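Local coordinates for MtVAO615 (Myceliophthora thermophila, PDB 6F72), which binds FAD bicovalently and probably acts as a secreted oxidoreductase whose reduced flavin reacts rapidly with oxygen, its substrate still unidentified, at residues Q60-C64 and A76-L80; D158-K162 and L517-H522; S178-I182 and M209-H215. One frame throughout, in Å; residues are numbered along the deposited sequence.

Interaction 1: residues Q60-C64 and A76-L80; sequences QASVC and ACEEL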
loop_
_atom_site.group_PDB
_atom_site.type_symbol
_atom_site.label_atom_id
_atom_site.label_comp_id
_atom_site.label_asym_id
_atom_site.label_seq_id
_atom_site.Cartn_x
_atom_site.Cartn_y
_atom_site.Cartn_z
ATOM N N GLN A 60 5.902 -13.835 15.486
ATOM C CA GLN A 60 6.854 -14.690 14.767
ATOM C C GLN A 60 8.265 -14.769 15.408
ATOM O O GLN A 60 8.928 -15.801 15.319
ATOM C CB GLN A 60 6.940 -14.234 13.309
ATOM C CG GLN A 60 7.452 -15.289 12.342
ATOM C CD GLN A 60 7.453 -14.811 10.902
ATOM O OE1 GLN A 60 7.804 -13.673 10.604
ATOM N NE2 GLN A 60 7.057 -15.694 9.994
ATOM N N ALA A 61 8.702 -13.698 16.070
ATOM C CA ALA A 61 10.018 -13.662 16.738
ATOM C C ALA A 61 10.016 -14.167 18.191
ATOM O O ALA A 61 10.990 -13.973 18.922
ATOM C CB ALA A 61 10.643 -12.269 16.637
ATOM N N SER A 62 8.944 -14.842 18.607
ATOM C CA SER A 62 8.931 -15.488 19.924
ATOM C C SER A 62 10.040 -16.542 20.044
ATOM O O SER A 62 10.533 -16.788 21.145
ATOM C CB SER A 62 7.582 -16.118 20.224
ATOM O OG SER A 62 7.451 -17.302 19.487
ATOM N N VAL A 63 10.430 -17.137 18.909
ATOM C CA VAL A 63 11.623 -18.007 18.816
ATOM C C VAL A 63 12.940 -17.329 19.253
ATOM O O VAL A 63 13.918 -18.003 19.600
ATOM C CB VAL A 63 11.799 -18.639 17.406
ATOM C CG1 VAL A 63 10.674 -19.612 17.113
ATOM C CG2 VAL A 63 11.901 -17.579 16.316
ATOM N N CYS A 64 12.939 -15.998 19.236
ATOM C CA CYS A 64 14.086 -15.174 19.636
ATOM C C CYS A 64 14.071 -14.812 21.122
ATOM O O CYS A 64 14.974 -14.127 21.603
ATOM C CB CYS A 64 14.120 -13.907 18.781
ATOM S SG CYS A 64 14.536 -14.245 17.058
ATOM N N ALA A 76 16.412 -20.898 14.444
ATOM C CA ALA A 76 15.233 -20.321 13.785
ATOM C C ALA A 76 15.204 -18.810 13.952
ATOM O O ALA A 76 14.715 -18.085 13.074
ATOM C CB ALA A 76 13.951 -20.939 14.327
ATOM N N CYS A 77 15.729 -18.342 15.081
ATOM C CA CYS A 77 15.847 -16.917 15.346
ATOM C C CYS A 77 16.781 -16.256 14.331
ATOM O O CYS A 77 16.474 -15.182 13.824
ATOM C CB CYS A 77 16.318 -16.679 16.776
ATOM S SG CYS A 77 16.448 -14.937 17.212
ATOM N N GLU A 78 17.896 -16.922 14.022
ATOM C CA GLU A 78 18.887 -16.418 13.062
ATOM C C GLU A 78 18.361 -16.341 11.625
ATOM O O GLU A 78 18.716 -15.412 10.888
ATOM C CB GLU A 78 20.189 -17.234 13.107
ATOM C CG GLU A 78 20.972 -17.179 14.423
ATOM C CD GLU A 78 21.382 -15.773 14.854
ATOM O OE1 GLU A 78 21.940 -15.023 14.024
ATOM O OE2 GLU A 78 21.152 -15.415 16.035
ATOM N N GLU A 79 17.529 -17.314 11.236
ATOM C CA GLU A 79 16.884 -17.328 9.908
ATOM C C GLU A 79 15.886 -16.179 9.725
ATOM O O GLU A 79 15.741 -15.643 8.619
ATOM C CB GLU A 79 16.218 -18.685 9.633
ATOM C CG GLU A 79 17.200 -19.776 9.214
ATOM C CD GLU A 79 16.643 -21.188 9.357
ATOM O OE1 GLU A 79 17.313 -22.041 9.998
ATOM O OE2 GLU A 79 15.544 -21.460 8.830
ATOM N N LEU A 80 15.210 -15.801 10.812
ATOM C CA LEU A 80 14.317 -14.639 10.830
ATOM C C LEU A 80 15.051 -13.316 10.572
ATOM O O LEU A 80 14.501 -12.406 9.936
ATOM C CB LEU A 80 13.576 -14.549 12.174
ATOM C CG LEU A 80 12.451 -15.503 12.575
ATOM C CD1 LEU A 80 11.863 -14.973 13.864
ATOM C CD2 LEU A 80 11.353 -15.633 11.522
#
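Leu80, pointing from helix 74-81 into the curl of residues 60-64, splits its two methyls between different partners. CD1 lies 3.4 Å from the backbone O of Gln60 and 3.6 Å from CG2 of Val63, and also faces the methyl of Ala61; CD2 runs against the aliphatic part of Gln60, 4.0 Å from its CG. Both Gln60 and Val63 cross the leucine obliquely. The glutamine, extended with CG anti to the backbone N (chi1 -158°), carries its amide past Leu80 to the backbone O of Thr90, which NE2 reaches by a hydrogen bond. One turn back along the helix, the SG of Cys77 is bonded to the SG of Cys64 at 2.0 Å, with a torsion of 111° about the S-S bond; Leu80 CD1 lies 4.2 Å from Cys64 SG. Val63 CB lies 4.4 Å from Ala76 CB. With an alanine in place of Leu80, Val63 CG2 and the Gln60 stem would probably lose their apolar partner and a gap would open beside the disulfide. No hydrogen bond joins the two segments, and between them the link therefore rests on one covalent bond, suited to a secreted protein, and on the aliphatic packing beside it.

Interaction 2: residues D158-K162 and L517-H522; sequences DYLGK and LNEANH. With FAD (flavin-adenine dinucleotide), chain E.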
loop_
_atom_site.group_PDB
_atom_site.type_symbol
_atom_site.label_atom_id
_atom_site.label_comp_id
_atom_site.label_asym_id
_atom_site.label_seq_id
_atom_site.Cartn_x
_atom_site.Cartn_y
_atom_site.Cartn_z
ATOM N N ASP A 158 0.729 -2.363 5.884
ATOM C CA ASP A 158 0.359 -0.955 6.117
ATOM C C ASP A 158 1.410 -0.092 6.799
ATOM O O ASP A 158 1.782 -0.349 7.944
ATOM C CB ASP A 158 -0.965 -0.770 6.847
ATOM C CG ASP A 158 -1.526 0.639 6.647
ATOM O OD1 ASP A 158 -2.117 0.917 5.570
ATOM O OD2 ASP A 158 -1.344 1.462 7.570
ATOM N N TYR A 159 1.825 0.967 6.096
ATOM C CA TYR A 159 2.848 1.876 6.596
ATOM C C TYR A 159 2.392 2.680 7.806
ATOM O O TYR A 159 3.225 3.202 8.532
ATOM C CB TYR A 159 3.367 2.803 5.486
ATOM C CG TYR A 159 4.147 2.093 4.405
ATOM C CD1 TYR A 159 5.374 1.485 4.683
ATOM C CD2 TYR A 159 3.667 2.031 3.095
ATOM C CE1 TYR A 159 6.095 0.823 3.690
ATOM C CE2 TYR A 159 4.381 1.379 2.093
ATOM C CZ TYR A 159 5.593 0.772 2.397
ATOM O OH TYR A 159 6.319 0.125 1.415
ATOM N N LEU A 160 1.084 2.769 8.021
ATOM C CA LEU A 160 0.517 3.620 9.061
ATOM C C LEU A 160 0.008 2.802 10.245
ATOM O O LEU A 160 -0.619 3.339 11.158
ATOM C CB LEU A 160 -0.583 4.559 8.484
ATOM C CG LEU A 160 -0.316 5.590 7.357
ATOM C CD1 LEU A 160 -0.274 5.007 5.946
ATOM C CD2 LEU A 160 -1.343 6.717 7.382
ATOM N N GLY A 161 0.307 1.500 10.251
ATOM C CA GLY A 161 -0.137 0.622 11.332
ATOM C C GLY A 161 -1.631 0.321 11.346
ATOM O O GLY A 161 -2.157 -0.215 12.341
ATOM N N LYS A 162 -2.310 0.621 10.239
ATOM C CA LYS A 162 -3.772 0.506 10.160
ATOM C C LYS A 162 -4.300 -0.950 10.239
ATOM O O LYS A 162 -5.503 -1.173 10.427
ATOM C CB LYS A 162 -4.302 1.271 8.936
ATOM C CG LYS A 162 -3.996 2.778 8.984
ATOM C CD LYS A 162 -4.077 3.455 7.614
ATOM C CE LYS A 162 -5.463 3.334 6.963
ATOM N NZ LYS A 162 -5.421 3.788 5.544
ATOM N N LEU A 517 -2.824 8.276 0.565
ATOM C CA LEU A 517 -3.221 7.774 1.902
ATOM C C LEU A 517 -2.541 6.449 2.277
ATOM O O LEU A 517 -2.444 6.098 3.469
ATOM C CB LEU A 517 -4.752 7.669 2.029
ATOM C CG LEU A 517 -5.526 6.587 1.261
ATOM C CD1 LEU A 517 -5.463 5.230 1.978
ATOM C CD2 LEU A 517 -6.979 6.992 0.994
ATOM N N ASN A 518 -2.115 5.713 1.247
ATOM C CA ASN A 518 -1.456 4.417 1.430
ATOM C C ASN A 518 0.008 4.546 1.824
ATOM O O ASN A 518 0.552 3.648 2.452
ATOM C CB ASN A 518 -1.581 3.540 0.178
ATOM C CG ASN A 518 -2.830 2.640 0.197
ATOM O OD1 ASN A 518 -3.271 2.173 1.252
ATOM N ND2 ASN A 518 -3.392 2.392 -0.979
ATOM N N GLU A 519 0.643 5.664 1.463
ATOM C CA GLU A 519 2.077 5.847 1.701
ATOM C C GLU A 519 2.307 7.172 2.408
ATOM O O GLU A 519 2.655 8.170 1.787
ATOM C CB GLU A 519 2.852 5.747 0.379
ATOM C CG GLU A 519 2.593 4.441 -0.370
ATOM C CD GLU A 519 3.477 4.261 -1.586
ATOM O OE1 GLU A 519 3.654 5.220 -2.369
ATOM O OE2 GLU A 519 3.998 3.139 -1.761
ATOM N N ALA A 520 2.027 7.177 3.704
ATOM C CA ALA A 520 2.210 8.348 4.558
ATOM C C ALA A 520 2.654 7.911 5.955
ATOM O O ALA A 520 2.681 6.714 6.255
ATOM C CB ALA A 520 0.925 9.135 4.648
ATOM N N ASN A 521 3.007 8.893 6.789
ATOM C CA ASN A 521 3.301 8.665 8.182
ATOM C C ASN A 521 2.032 8.784 9.017
ATOM O O ASN A 521 1.242 9.687 8.797
ATOM C CB ASN A 521 4.342 9.687 8.654
ATOM C CG ASN A 521 4.903 9.345 10.019
ATOM O OD1 ASN A 521 4.269 9.594 11.045
ATOM N ND2 ASN A 521 6.093 8.777 10.037
ATOM N N HIS A 522 1.861 7.880 9.987
ATOM C CA HIS A 522 0.710 7.885 10.914
ATOM C C HIS A 522 0.569 9.111 11.825
ATOM O O HIS A 522 -0.504 9.328 12.404
ATOM C CB HIS A 522 0.751 6.645 11.801
ATOM C CG HIS A 522 1.884 6.648 12.781
ATOM N ND1 HIS A 522 1.710 6.364 14.121
ATOM C CD2 HIS A 522 3.206 6.903 12.615
ATOM C CE1 HIS A 522 2.881 6.424 14.732
ATOM N NE2 HIS A 522 3.802 6.747 13.841
HETATM P PA FAD E . -2.793 -4.453 5.087
HETATM O O1A FAD E . -1.874 -3.747 6.052
HETATM O O2A FAD E . -3.170 -5.865 5.438
HETATM O O5B FAD E . -4.116 -3.558 4.911
HETATM C C5B FAD E . -4.056 -2.139 4.764
HETATM C C4B FAD E . -5.351 -1.476 5.222
HETATM O O4B FAD E . -6.453 -2.019 4.491
HETATM C C3B FAD E . -5.679 -1.678 6.688
HETATM O O3B FAD E . -6.308 -0.473 7.142
HETATM C C2B FAD E . -6.689 -2.813 6.708
HETATM O O2B FAD E . -7.590 -2.708 7.813
HETATM C C1B FAD E . -7.405 -2.627 5.381
HETATM N N9A FAD E . -7.870 -3.883 4.746
HETATM C C8A FAD E . -7.094 -4.761 4.076
HETATM N N7A FAD E . -7.840 -5.782 3.583
HETATM C C5A FAD E . -9.115 -5.550 3.932
HETATM C C6A FAD E . -10.410 -6.237 3.731
HETATM N N6A FAD E . -10.450 -7.403 3.048
HETATM N N1A FAD E . -11.521 -5.675 4.259
HETATM C C2A FAD E . -11.486 -4.514 4.949
HETATM N N3A FAD E . -10.335 -3.829 5.164
HETATM C C4A FAD E . -9.141 -4.290 4.690
HETATM N N1 FAD E . 1.072 0.990 -3.092
HETATM C C2 FAD E . 0.960 1.427 -4.372
HETATM O O2 FAD E . -0.020 2.143 -4.687
HETATM N N3 FAD E . 1.876 1.112 -5.314
HETATM C C4 FAD E . 2.964 0.363 -5.071
HETATM O O4 FAD E . 3.788 0.100 -5.976
HETATM C C4X FAD E . 3.148 -0.159 -3.699
HETATM N N5 FAD E . 4.205 -0.932 -3.371
HETATM C C5X FAD E . 4.376 -1.407 -2.103
HETATM C C6 FAD E . 5.487 -2.216 -1.783
HETATM C C7 FAD E . 5.633 -2.697 -0.462
HETATM C C7M FAD E . 6.840 -3.559 -0.137
HETATM C C8 FAD E . 4.607 -2.362 0.591
HETATM C C8M FAD E . 4.622 -2.909 2.010
HETATM C C9 FAD E . 3.519 -1.564 0.251
HETATM C C9A FAD E . 3.360 -1.071 -1.048
HETATM N N10 FAD E . 2.237 -0.278 -1.381
HETATM C C10 FAD E . 2.111 0.210 -2.699
HETATM C "C1'" FAD E . 1.273 0.094 -0.348
HETATM C "C2'" FAD E . -0.066 -0.580 -0.329
HETATM O "O2'" FAD E . -0.835 -0.043 -1.403
HETATM C "C3'" FAD E . -0.682 -0.209 1.015
HETATM O "O3'" FAD E . 0.249 -0.444 2.093
HETATM C "C4'" FAD E . -1.972 -0.975 1.263
HETATM O "O4'" FAD E . -2.636 -0.430 2.404
HETATM C "C5'" FAD E . -1.720 -2.477 1.408
HETATM O "O5'" FAD E . -2.913 -3.171 1.739
HETATM P P FAD E . -2.827 -4.693 2.245
HETATM O O1P FAD E . -1.943 -5.463 1.307
HETATM O O2P FAD E . -4.255 -5.106 2.516
HETATM O O3P FAD E . -2.064 -4.517 3.658
HETATM O O HOH W 1 -3.971 2.202 3.917
HETATM O O HOH W 2 -0.075 1.508 3.829
HETATM O O HOH W 3 3.765 5.533 9.546
HETATM O O HOH W 4 -4.398 6.378 5.347
#
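Leu160 reaches the 517-522 loop with its CG 3.4 Å from the backbone O of Ala520, while CD1 also approaches the O of Leu517. Its first torsion, -59°, sets CG anti to its own carbonyl carbon, and CD2 turns to the Ala520 methyl. Tyr159 presents its ring edge to the loop: the O of Asn518 lies near the ring plane, 3.6 Å from CD2 of Tyr159. Its OH approaches FAD C8 at 3.1 Å. The two loops belong to the PCMH-type FAD-binding and berberine-like regions, and they meet beside the cofactor, which His157 and Cys222 hold covalently. Asp158 opens an Asx turn within a type I beta turn; its OD2 accepts from the backbone N of Leu160 and of Lys162 from opposite faces of the carboxylate, while its backbone N binds FAD O1A. Asn518 OD1 takes a hydrogen bond of 2.9 Å from FAD O4'. Lys162, bent at chi3 (60°), brings NZ within 2.7 Å of an accepting water that lies within hydrogen-bonding distance of Asp158 OD1 and Asn518 OD1. A second water, donating to Asn518 O at 2.6 Å, accepts from Tyr159 N and bonds FAD O3'.

Interaction 3: residues S178-I182 and M209-H215; sequences STKFI and MANSTGH. With NAG (2-acetamido-2-deoxy-beta-D-glucopyranose), chain H.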
loop_
_atom_site.group_PDB
_atom_site.type_symbol
_atom_site.label_atom_id
_atom_site.label_comp_id
_atom_site.label_asym_id
_atom_site.label_seq_id
_atom_site.Cartn_x
_atom_site.Cartn_y
_atom_site.Cartn_z
ATOM N N SER A 178 -9.379 -17.424 -3.325
ATOM C CA SER A 178 -10.142 -17.803 -4.538
ATOM C C SER A 178 -9.888 -16.842 -5.699
ATOM O O SER A 178 -9.741 -15.636 -5.494
ATOM C CB SER A 178 -11.636 -17.841 -4.239
ATOM O OG SER A 178 -12.076 -16.502 -4.019
ATOM N N THR A 179 -9.773 -17.395 -6.901
ATOM C CA THR A 179 -9.661 -16.603 -8.125
ATOM C C THR A 179 -10.604 -17.175 -9.195
ATOM O O THR A 179 -10.679 -18.401 -9.396
ATOM C CB THR A 179 -8.222 -16.552 -8.665
ATOM O OG1 THR A 179 -7.806 -17.867 -9.029
ATOM C CG2 THR A 179 -7.247 -16.024 -7.623
ATOM N N LYS A 180 -11.316 -16.288 -9.882
ATOM C CA LYS A 180 -12.345 -16.712 -10.815
ATOM C C LYS A 180 -12.269 -15.866 -12.082
ATOM O O LYS A 180 -12.436 -14.642 -12.022
ATOM C CB LYS A 180 -13.712 -16.601 -10.129
ATOM C CG LYS A 180 -14.888 -17.219 -10.862
ATOM C CD LYS A 180 -16.129 -17.046 -10.001
ATOM C CE LYS A 180 -17.403 -16.994 -10.821
ATOM N NZ LYS A 180 -17.731 -18.343 -11.345
ATOM N N PHE A 181 -11.983 -16.522 -13.211
ATOM C CA PHE A 181 -11.955 -15.864 -14.510
ATOM C C PHE A 181 -13.355 -15.732 -15.073
ATOM O O PHE A 181 -14.045 -16.730 -15.276
ATOM C CB PHE A 181 -11.028 -16.587 -15.506
ATOM C CG PHE A 181 -11.012 -15.963 -16.888
ATOM C CD1 PHE A 181 -10.497 -14.677 -17.092
ATOM C CD2 PHE A 181 -11.523 -16.660 -17.990
ATOM C CE1 PHE A 181 -10.488 -14.100 -18.363
ATOM C CE2 PHE A 181 -11.512 -16.092 -19.264
ATOM C CZ PHE A 181 -10.996 -14.809 -19.451
ATOM N N ILE A 182 -13.759 -14.490 -15.315
ATOM C CA ILE A 182 -15.038 -14.166 -15.949
ATOM C C ILE A 182 -14.752 -13.660 -17.370
ATOM O O ILE A 182 -14.313 -12.517 -17.562
ATOM C CB ILE A 182 -15.861 -13.140 -15.120
ATOM C CG1 ILE A 182 -16.083 -13.642 -13.688
ATOM C CG2 ILE A 182 -17.195 -12.835 -15.796
ATOM C CD1 ILE A 182 -16.424 -12.555 -12.688
ATOM N N MET A 209 -2.560 -15.504 -12.116
ATOM C CA MET A 209 -3.923 -15.786 -12.552
ATOM C C MET A 209 -4.291 -15.058 -13.855
ATOM O O MET A 209 -4.844 -15.668 -14.777
ATOM C CB MET A 209 -4.914 -15.471 -11.423
ATOM C CG MET A 209 -6.363 -15.777 -11.755
ATOM S SD MET A 209 -7.253 -14.305 -12.282
ATOM C CE MET A 209 -8.683 -15.045 -13.066
ATOM N N ALA A 210 -3.980 -13.763 -13.920
ATOM C CA ALA A 210 -4.227 -12.977 -15.123
ATOM C C ALA A 210 -3.404 -13.492 -16.302
ATOM O O ALA A 210 -3.953 -13.667 -17.394
ATOM C CB ALA A 210 -3.978 -11.487 -14.881
ATOM N N ASN A 211 -2.107 -13.735 -16.085
ATOM C CA ASN A 211 -1.226 -14.234 -17.147
ATOM C C ASN A 211 -1.748 -15.529 -17.790
ATOM O O ASN A 211 -1.705 -15.669 -19.016
ATOM C CB ASN A 211 0.221 -14.446 -16.668
ATOM C CG ASN A 211 1.067 -15.130 -17.722
ATOM O OD1 ASN A 211 1.572 -14.479 -18.639
ATOM N ND2 ASN A 211 1.203 -16.456 -17.608
ATOM N N SER A 212 -2.226 -16.460 -16.960
ATOM C CA SER A 212 -2.658 -17.784 -17.424
ATOM C C SER A 212 -3.838 -17.720 -18.396
ATOM O O SER A 212 -4.070 -18.666 -19.146
ATOM C CB SER A 212 -2.998 -18.699 -16.245
ATOM O OG SER A 212 -4.088 -18.189 -15.501
ATOM N N THR A 213 -4.564 -16.602 -18.373
ATOM C CA THR A 213 -5.723 -16.360 -19.258
ATOM C C THR A 213 -5.415 -15.448 -20.475
ATOM O O THR A 213 -6.283 -15.210 -21.320
ATOM C CB THR A 213 -6.948 -15.829 -18.462
ATOM O OG1 THR A 213 -6.703 -14.498 -17.994
ATOM C CG2 THR A 213 -7.258 -16.709 -17.256
ATOM N N GLY A 214 -4.180 -14.960 -20.572
ATOM C CA GLY A 214 -3.779 -14.036 -21.637
ATOM C C GLY A 214 -4.171 -12.595 -21.348
ATOM O O GLY A 214 -4.491 -11.848 -22.269
ATOM N N HIS A 215 -4.122 -12.212 -20.065
ATOM C CA HIS A 215 -4.543 -10.884 -19.583
ATOM C C HIS A 215 -3.557 -10.214 -18.591
ATOM O O HIS A 215 -2.674 -10.875 -18.024
ATOM C CB HIS A 215 -5.942 -10.960 -18.958
ATOM C CG HIS A 215 -7.004 -11.409 -19.915
ATOM N ND1 HIS A 215 -7.472 -12.702 -19.946
ATOM C CD2 HIS A 215 -7.671 -10.742 -20.890
ATOM C CE1 HIS A 215 -8.388 -12.815 -20.895
ATOM N NE2 HIS A 215 -8.525 -11.641 -21.484
HETATM C C1 NAG H . 1.903 -17.303 -18.544
HETATM C C2 NAG H . 2.949 -18.396 -18.255
HETATM C C3 NAG H . 3.278 -19.277 -19.474
HETATM C C4 NAG H . 2.036 -19.722 -20.263
HETATM C C5 NAG H . 1.194 -18.493 -20.614
HETATM C C6 NAG H . -0.079 -18.875 -21.376
HETATM C C7 NAG H . 4.580 -17.896 -16.463
HETATM C C8 NAG H . 5.901 -17.243 -16.173
HETATM N N2 NAG H . 4.188 -17.823 -17.740
HETATM O O3 NAG H . 3.996 -20.437 -19.038
HETATM O O4 NAG H . 2.414 -20.468 -21.434
HETATM O O5 NAG H . 0.851 -17.822 -19.386
HETATM O O6 NAG H . -1.117 -17.907 -21.168
HETATM O O7 NAG H . 3.928 -18.441 -15.577
#
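Met209, in the last turn of helix 203-212, lies against strand 179-186 with CG 3.7 Å from CB of Thr179, the side chains sliding past each other in opposite directions. The bend at chi2 (-98°) carries its CE to the backbone N of Phe181, and the methyl sits at the edge of the Phe181 ring, near its plane. The O of Ala210 accepts from Thr213 N, Thr213 OG1 and His215 N. Asn211 carries the N-linked sugar, its ND2 bonded to NAG C1, while Ser212 OG hydrogen-bonds Met209 O at 2.7 Å. Thr213 lays CG2 over one face of the Phe181 ring in a CH-pi contact, 4.1 Å from the centroid. Gly214 completes the Schellman motif that ends the helix. At His215 the imidazole meets the same phenylalanine obliquely, the planes 32° apart and CE1 3.5 Å from Phe181 CE1; its ND1 donates to Thr213 OG1 at 2.8 Å, restraining its rotation. The helix thus packs on the antiparallel sheet of the FAD-binding region, whose Leu296 (strand 288-298) also touches Phe181 and His215. No hydrogen bond crosses; the segments meet through van der Waals, CH-pi and oblique ring contacts, while bonds of Thr213 and His215 hold the groups facing Phe181.

Overall arrangement
Interaction 1 comes first along the chain, joining the loop after strand 54-56 to helix 74-81. Interaction 2 then brings together parts of the sequence some 355 residues apart, and interaction 3 falls within that long span, between strand 179-186 and the end of helix 203-212. Both 158-162 and interaction 3 belong to the PCMH-type FAD-binding region, whereas 517-522 belongs to the berberine-like region. The centres of interactions 1 and 3 are about 36 Å apart, and that of interaction 2 lies about 26 Å from the first and 30 Å from the second. None touches another. The buried central contact lines the flavin site, while a disulfide-linked loop and helix and a glycosylated surface patch lie far from it.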